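Local coordinates for putative branched-chain amino acid transport system substrate-binding protein (Rhodopseudomonas palustris, PDB 3TX6) that probably captures aromatic acids such as lignin-derived p-coumarate and related compounds in the periplasm for an ABC transporter, at residues 139-144 / 194-199; 168-173 / 184-189. All coordinates share one frame; numbering follows the deposited sequence. Where two conformers were deposited one is given.

Interactions 1 and 2 share one sheet of the substrate-binding protein, their centres about 9 Å apart. Strand 137-143 stands between strand 193-197, its partner in interaction 1, and edge strand 165-172, which carries one side of interaction 2. Tyr140 ties the two together through its backbone: its N lies 2.9 Å from Ala168 O and its O 2.8 Å from Glu170 N, both probable hydrogen bonds. Helix 180-189 follows strand 165-172 and leads into strand 193-197, completing the crossover. Interaction 1 ends at the ligand, where Ser199 OG sits 2.7 Å from ENO O1; interaction 2 lies at the protein surface, at the sheet's margin.

Interaction 1 of 2, residues 139-144 / 194-199; sequences GYIGYS and ILVGAS. With ENO (3-(4-hydroxy-phenyl)pyruvic acid), chain D.
Tyr143 and Ser199 meet where two parallel strands run out beside the bound 3-(4-hydroxy-phenyl)pyruvic acid. Ser199 OG donates a hydrogen bond to ENO O1 (2.7 Å) and lies in the plane of the Tyr143 ring, at its edge, 2.9 Å from Tyr143 OH. The phenol and ligand thus converge on one serine oxygen, whose turn is set by chi1 62°, OG lying between the backbone N and the carbonyl carbon. Against one face of the ring, Ala198 CA makes a CH-pi contact, 3.9 Å from the centroid, and Gly197 O lies over the same face, likewise off-centre. Replacing Tyr143 by an alanine would probably leave Ser199 OG without its phenol neighbour, open a gap over Ala198 and leave the serine less firmly fixed in rotation. Arg174, Thr79, Gln282 and His286 also hydrogen-bond the ligand.

As in other periplasmic binding proteins the ligand lies in the cleft between two alpha/beta lobes, here at the C-terminal ends of this lobe's parallel strands. Behind it the backbones run nearly parallel, 8° apart, joined by a regular ladder: Leu195 N to Gly139 O, Ile141 N to Leu195 O, Gly197 N to Ile141 O and Tyr143 N to Gly197 O. The third is short at 2.7 Å, its donor tilted 22° from the carbonyl plane.

On one face of the sheet, the Tyr140 ring lies obliquely across Leu195, Tyr140 CD1 to Leu195 CD2 3.9 Å, and carries its OH to 3.5 Å from Gly197 CA, ground that a side chain at Gly197 would invade. On the other face, Ile141 CG2 touches Val196 CG2 at 3.8 Å and Ile194 CG2 at 4.1 Å, while Pro206 of helix 200-213 packs against both Ile141 and Val196.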
loop_
_atom_site.group_PDB
_atom_site.type_symbol
_atom_site.label_atom_id
_atom_site.label_comp_id
_atom_site.label_asym_id
_atom_site.label_seq_id
_atom_site.Cartn_x
_atom_site.Cartn_y
_atom_site.Cartn_z
ATOM N N GLY A 139 22.890 3.050 3.486
ATOM C CA GLY A 139 22.467 4.451 3.452
ATOM C C GLY A 139 20.966 4.502 3.136
ATOM O O GLY A 139 20.401 3.556 2.615
ATOM N N TYR A 140 20.345 5.598 3.509
ATOM C CA TYR A 140 18.896 5.853 3.276
ATOM C C TYR A 140 18.682 7.148 2.548
ATOM O O TYR A 140 19.318 8.165 2.870
ATOM C CB TYR A 140 18.196 5.992 4.609
ATOM C CG TYR A 140 16.685 6.189 4.497
ATOM C CD1 TYR A 140 15.861 5.150 4.087
ATOM C CD2 TYR A 140 16.074 7.414 4.835
ATOM C CE1 TYR A 140 14.472 5.323 4.005
ATOM C CE2 TYR A 140 14.707 7.601 4.699
ATOM C CZ TYR A 140 13.901 6.537 4.327
ATOM O OH TYR A 140 12.541 6.656 4.208
ATOM N N ILE A 141 17.766 7.081 1.580
ATOM C CA ILE A 141 17.228 8.227 0.873
ATOM C C ILE A 141 15.726 8.016 0.799
ATOM O O ILE A 141 15.260 7.031 0.225
ATOM C CB ILE A 141 17.865 8.473 -0.536
ATOM C CG1 ILE A 141 17.330 9.795 -1.055
ATOM C CG2 ILE A 141 17.708 7.290 -1.501
ATOM C CD1 ILE A 141 18.032 10.395 -2.265
ATOM N N GLY A 142 14.990 8.942 1.375
ATOM C CA GLY A 142 13.527 8.841 1.393
ATOM C C GLY A 142 12.830 10.171 1.624
ATOM O O GLY A 142 13.455 11.210 1.834
ATOM N N TYR A 143 11.506 10.153 1.558
ATOM C CA TYR A 143 10.752 11.404 1.724
ATOM C C TYR A 143 10.961 12.044 3.062
ATOM O O TYR A 143 11.102 11.366 4.097
ATOM C CB TYR A 143 9.236 11.230 1.576
ATOM C CG TYR A 143 8.740 10.669 0.267
ATOM C CD1 TYR A 143 9.229 11.109 -0.951
ATOM C CD2 TYR A 143 7.677 9.785 0.252
ATOM C CE1 TYR A 143 8.728 10.609 -2.134
ATOM C CE2 TYR A 143 7.177 9.277 -0.919
ATOM C CZ TYR A 143 7.682 9.719 -2.127
ATOM O OH TYR A 143 7.183 9.215 -3.296
ATOM N N SER A 144 10.880 13.373 3.042
ATOM C CA SER A 144 10.868 14.215 4.246
ATOM C C SER A 144 9.427 14.365 4.774
ATOM O O SER A 144 8.917 15.464 4.955
ATOM C CB SER A 144 11.502 15.579 3.944
ATOM O OG SER A 144 10.888 16.192 2.830
ATOM N N ILE A 194 21.828 0.719 -0.409
ATOM C CA ILE A 194 21.027 1.902 -0.095
ATOM C C ILE A 194 19.555 1.513 -0.156
ATOM O O ILE A 194 19.154 0.764 -1.036
ATOM C CB ILE A 194 21.292 3.060 -1.063
ATOM C CG1 ILE A 194 22.691 3.631 -0.825
ATOM C CG2 ILE A 194 20.267 4.195 -0.899
ATOM C CD1 ILE A 194 23.213 4.492 -1.945
ATOM N N LEU A 195 18.791 2.000 0.818
ATOM C CA LEU A 195 17.341 1.803 0.898
ATOM C C LEU A 195 16.706 3.093 0.435
ATOM O O LEU A 195 17.001 4.184 0.962
ATOM C CB LEU A 195 16.829 1.478 2.319
ATOM C CG LEU A 195 15.294 1.443 2.484
ATOM C CD1 LEU A 195 14.740 0.272 1.668
ATOM C CD2 LEU A 195 14.992 1.300 3.999
ATOM N N VAL A 196 15.806 2.959 -0.529
ATOM C CA VAL A 196 15.074 4.127 -1.034
ATOM C C VAL A 196 13.673 4.084 -0.424
ATOM O O VAL A 196 12.981 3.103 -0.626
ATOM C CB VAL A 196 14.985 4.109 -2.571
ATOM C CG1 VAL A 196 14.151 5.263 -3.060
ATOM C CG2 VAL A 196 16.377 4.115 -3.212
ATOM N N GLY A 197 13.286 5.134 0.330
ATOM C CA GLY A 197 11.944 5.270 0.995
ATOM C C GLY A 197 11.037 6.261 0.257
ATOM O O GLY A 197 10.884 7.431 0.621
ATOM N N ALA A 198 10.449 5.787 -0.829
ATOM C CA ALA A 198 9.675 6.653 -1.670
ATOM C C ALA A 198 8.633 5.769 -2.381
ATOM O O ALA A 198 8.440 4.609 -2.014
ATOM C CB ALA A 198 10.598 7.392 -2.633
ATOM N N SER A 199 7.948 6.322 -3.377
ATOM C CA SER A 199 6.862 5.613 -4.056
ATOM C C SER A 199 6.695 6.210 -5.437
ATOM O O SER A 199 7.126 7.329 -5.696
ATOM C CB SER A 199 5.564 5.749 -3.283
ATOM O OG SER A 199 5.168 7.101 -3.185
HETATM O O4 ENO D . 2.002 5.446 1.263
HETATM C C9 ENO D . 1.195 3.056 -1.033
HETATM C C8 ENO D . 0.785 1.740 -0.986
HETATM C C7 ENO D . 1.674 0.717 -0.621
HETATM C C6 ENO D . 2.947 1.068 -0.215
HETATM C C5 ENO D . 3.381 2.389 -0.275
HETATM C C4 ENO D . 2.500 3.410 -0.673
HETATM O O3 ENO D . 1.200 -0.588 -0.567
HETATM C C3 ENO D . 2.971 4.830 -0.808
HETATM C C2 ENO D . 2.725 5.773 0.306
HETATM C C1 ENO D . 3.253 7.122 0.167
HETATM O O2 ENO D . 3.003 7.940 1.076
HETATM O O1 ENO D . 3.949 7.448 -0.841
#

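Interaction 2 of 2, residues 168-173 / 184-189; sequences AEERFA and LKLVAA
A beta-alpha-beta crossover brings helix 180-189 back alongside edge strand 165-172, and the two meet through a few side chains at the protein surface. Ala168 CB and Leu186 CD2 touch at 3.8 Å, and Ala189 CB is a looser neighbour, 4.2 Å from Ala168 CB. Leu186 is the buried member; its CG stands anti to the carbonyl carbon (chi1 -74°), which brings the branched end in toward the strand, where it also rests on Ile141 of the next strand.

The helix runs almost antiparallel to the strand, axes 8.8 Å apart, as it returns toward strand 193-197 of this alpha/beta lobe, whose strands are parallel here. Glu170 points at the helix and slides past Leu186 in the opposite direction, CG to CG 4.2 Å. Bent at chi2 (-73°), its chain swings the carboxylate across the extended chain of Lys185 at about a right angle, so that Glu170 OE2 lies 3.3 Å from Lys185 CD. The ammonium reaches further on: Lys185 NZ stays 4.4 Å from Glu170 OE2, beyond a salt bridge, though the opposite charges probably still attract.

Strand residues alternate in direction, and Glu169 turns away from the helix. There Arg171 grips a single oxygen side-on, NE and NH2 each 2.9 Å from Glu169 OE2, while its NH1 reaches Asp149 and Tyr143 O.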
loop_
_atom_site.group_PDB
_atom_site.type_symbol
_atom_site.label_atom_id
_atom_site.label_comp_id
_atom_site.label_asym_id
_atom_site.label_seq_id
_atom_site.Cartn_x
_atom_site.Cartn_y
_atom_site.Cartn_z
ATOM N N ALA A 168 24.587 6.918 6.416
ATOM C CA ALA A 168 24.123 8.090 5.738
ATOM C C ALA A 168 22.599 8.098 5.691
ATOM O O ALA A 168 21.965 7.054 5.408
ATOM C CB ALA A 168 24.699 8.157 4.306
ATOM N N GLU A 169 22.036 9.292 5.892
ATOM C CA GLU A 169 20.592 9.512 5.842
ATOM C C GLU A 169 20.315 10.805 5.096
ATOM O O GLU A 169 20.732 11.875 5.553
ATOM C CB GLU A 169 19.988 9.622 7.236
ATOM C CG GLU A 169 18.472 9.873 7.197
ATOM C CD GLU A 169 17.905 10.584 8.435
ATOM O OE1 GLU A 169 18.669 10.890 9.370
ATOM O OE2 GLU A 169 16.682 10.870 8.448
ATOM N N GLU A 170 19.606 10.696 3.974
ATOM C CA GLU A 170 19.219 11.850 3.180
ATOM C C GLU A 170 17.730 11.804 2.891
ATOM O O GLU A 170 17.135 10.718 2.733
ATOM C CB GLU A 170 19.988 11.845 1.863
ATOM C CG GLU A 170 21.527 11.934 2.032
ATOM C CD GLU A 170 21.972 13.325 2.453
ATOM O OE1 GLU A 170 21.358 14.317 1.967
ATOM O OE2 GLU A 170 22.930 13.426 3.244
ATOM N N ARG A 171 17.151 12.991 2.813
ATOM C CA ARG A 171 15.734 13.174 2.507
ATOM C C ARG A 171 15.504 14.030 1.265
ATOM O O ARG A 171 16.334 14.841 0.894
ATOM C CB ARG A 171 15.013 13.774 3.724
ATOM C CG ARG A 171 15.171 12.951 5.025
ATOM C CD ARG A 171 14.615 11.520 4.993
ATOM N NE ARG A 171 14.630 10.973 6.359
ATOM C CZ ARG A 171 13.578 10.827 7.171
ATOM N NH1 ARG A 171 12.319 11.106 6.773
ATOM N NH2 ARG A 171 13.781 10.401 8.413
ATOM N N PHE A 172 14.345 13.847 0.640
ATOM C CA PHE A 172 13.888 14.751 -0.442
ATOM C C PHE A 172 12.386 14.881 -0.309
ATOM O O PHE A 172 11.773 14.024 0.362
ATOM C CB PHE A 172 14.299 14.264 -1.829
ATOM C CG PHE A 172 13.707 12.952 -2.274
ATOM C CD1 PHE A 172 14.152 11.743 -1.768
ATOM C CD2 PHE A 172 12.740 12.924 -3.282
ATOM C CE1 PHE A 172 13.659 10.540 -2.256
ATOM C CE2 PHE A 172 12.241 11.720 -3.763
ATOM C CZ PHE A 172 12.711 10.522 -3.269
ATOM N N ALA A 173 11.834 15.957 -0.885
ATOM C CA ALA A 173 10.389 16.177 -0.947
ATOM C C ALA A 173 9.757 15.547 -2.187
ATOM O O ALA A 173 10.410 15.426 -3.248
ATOM C CB ALA A 173 10.073 17.652 -0.873
ATOM N N LEU A 184 25.180 12.620 -4.211
ATOM C CA LEU A 184 26.612 12.944 -4.083
ATOM C C LEU A 184 27.130 12.488 -2.716
ATOM O O LEU A 184 28.186 11.861 -2.631
ATOM C CB LEU A 184 26.873 14.450 -4.273
ATOM C CG LEU A 184 28.329 14.923 -4.314
ATOM C CD1 LEU A 184 28.807 14.936 -5.760
ATOM C CD2 LEU A 184 28.500 16.305 -3.705
ATOM N N LYS A 185 26.375 12.772 -1.655
ATOM C CA LYS A 185 26.775 12.341 -0.312
ATOM C C LYS A 185 26.706 10.834 -0.143
ATOM O O LYS A 185 27.580 10.210 0.382
ATOM C CB LYS A 185 25.899 12.991 0.734
ATOM C CG LYS A 185 25.999 14.493 0.686
ATOM C CD LYS A 185 25.376 15.126 1.911
ATOM C CE LYS A 185 25.675 16.614 1.966
ATOM N NZ LYS A 185 25.080 17.238 3.179
ATOM N N LEU A 186 25.611 10.252 -0.550
ATOM C CA LEU A 186 25.469 8.805 -0.516
ATOM C C LEU A 186 26.584 8.065 -1.263
ATOM O O LEU A 186 27.143 7.121 -0.717
ATOM C CB LEU A 186 24.107 8.395 -1.075
ATOM C CG LEU A 186 22.924 8.674 -0.159
ATOM C CD1 LEU A 186 21.655 8.546 -0.990
ATOM C CD2 LEU A 186 22.874 7.724 1.025
ATOM N N VAL A 187 26.900 8.472 -2.499
ATOM C CA VAL A 187 27.918 7.753 -3.294
ATOM C C VAL A 187 29.295 7.869 -2.637
ATOM O O VAL A 187 30.111 6.899 -2.707
ATOM C CB VAL A 187 27.960 8.229 -4.780
ATOM C CG1 VAL A 187 29.339 8.029 -5.417
ATOM C CG2 VAL A 187 26.867 7.519 -5.586
ATOM N N ALA A 188 29.524 9.047 -2.022
ATOM C CA ALA A 188 30.722 9.375 -1.277
ATOM C C ALA A 188 30.886 8.427 -0.096
ATOM O O ALA A 188 31.996 7.908 0.153
ATOM C CB ALA A 188 30.612 10.812 -0.772
ATOM N N ALA A 189 29.789 8.214 0.635
ATOM C CA ALA A 189 29.789 7.343 1.809
ATOM C C ALA A 189 29.898 5.880 1.388
ATOM O O ALA A 189 30.327 5.043 2.167
ATOM C CB ALA A 189 28.527 7.575 2.626
#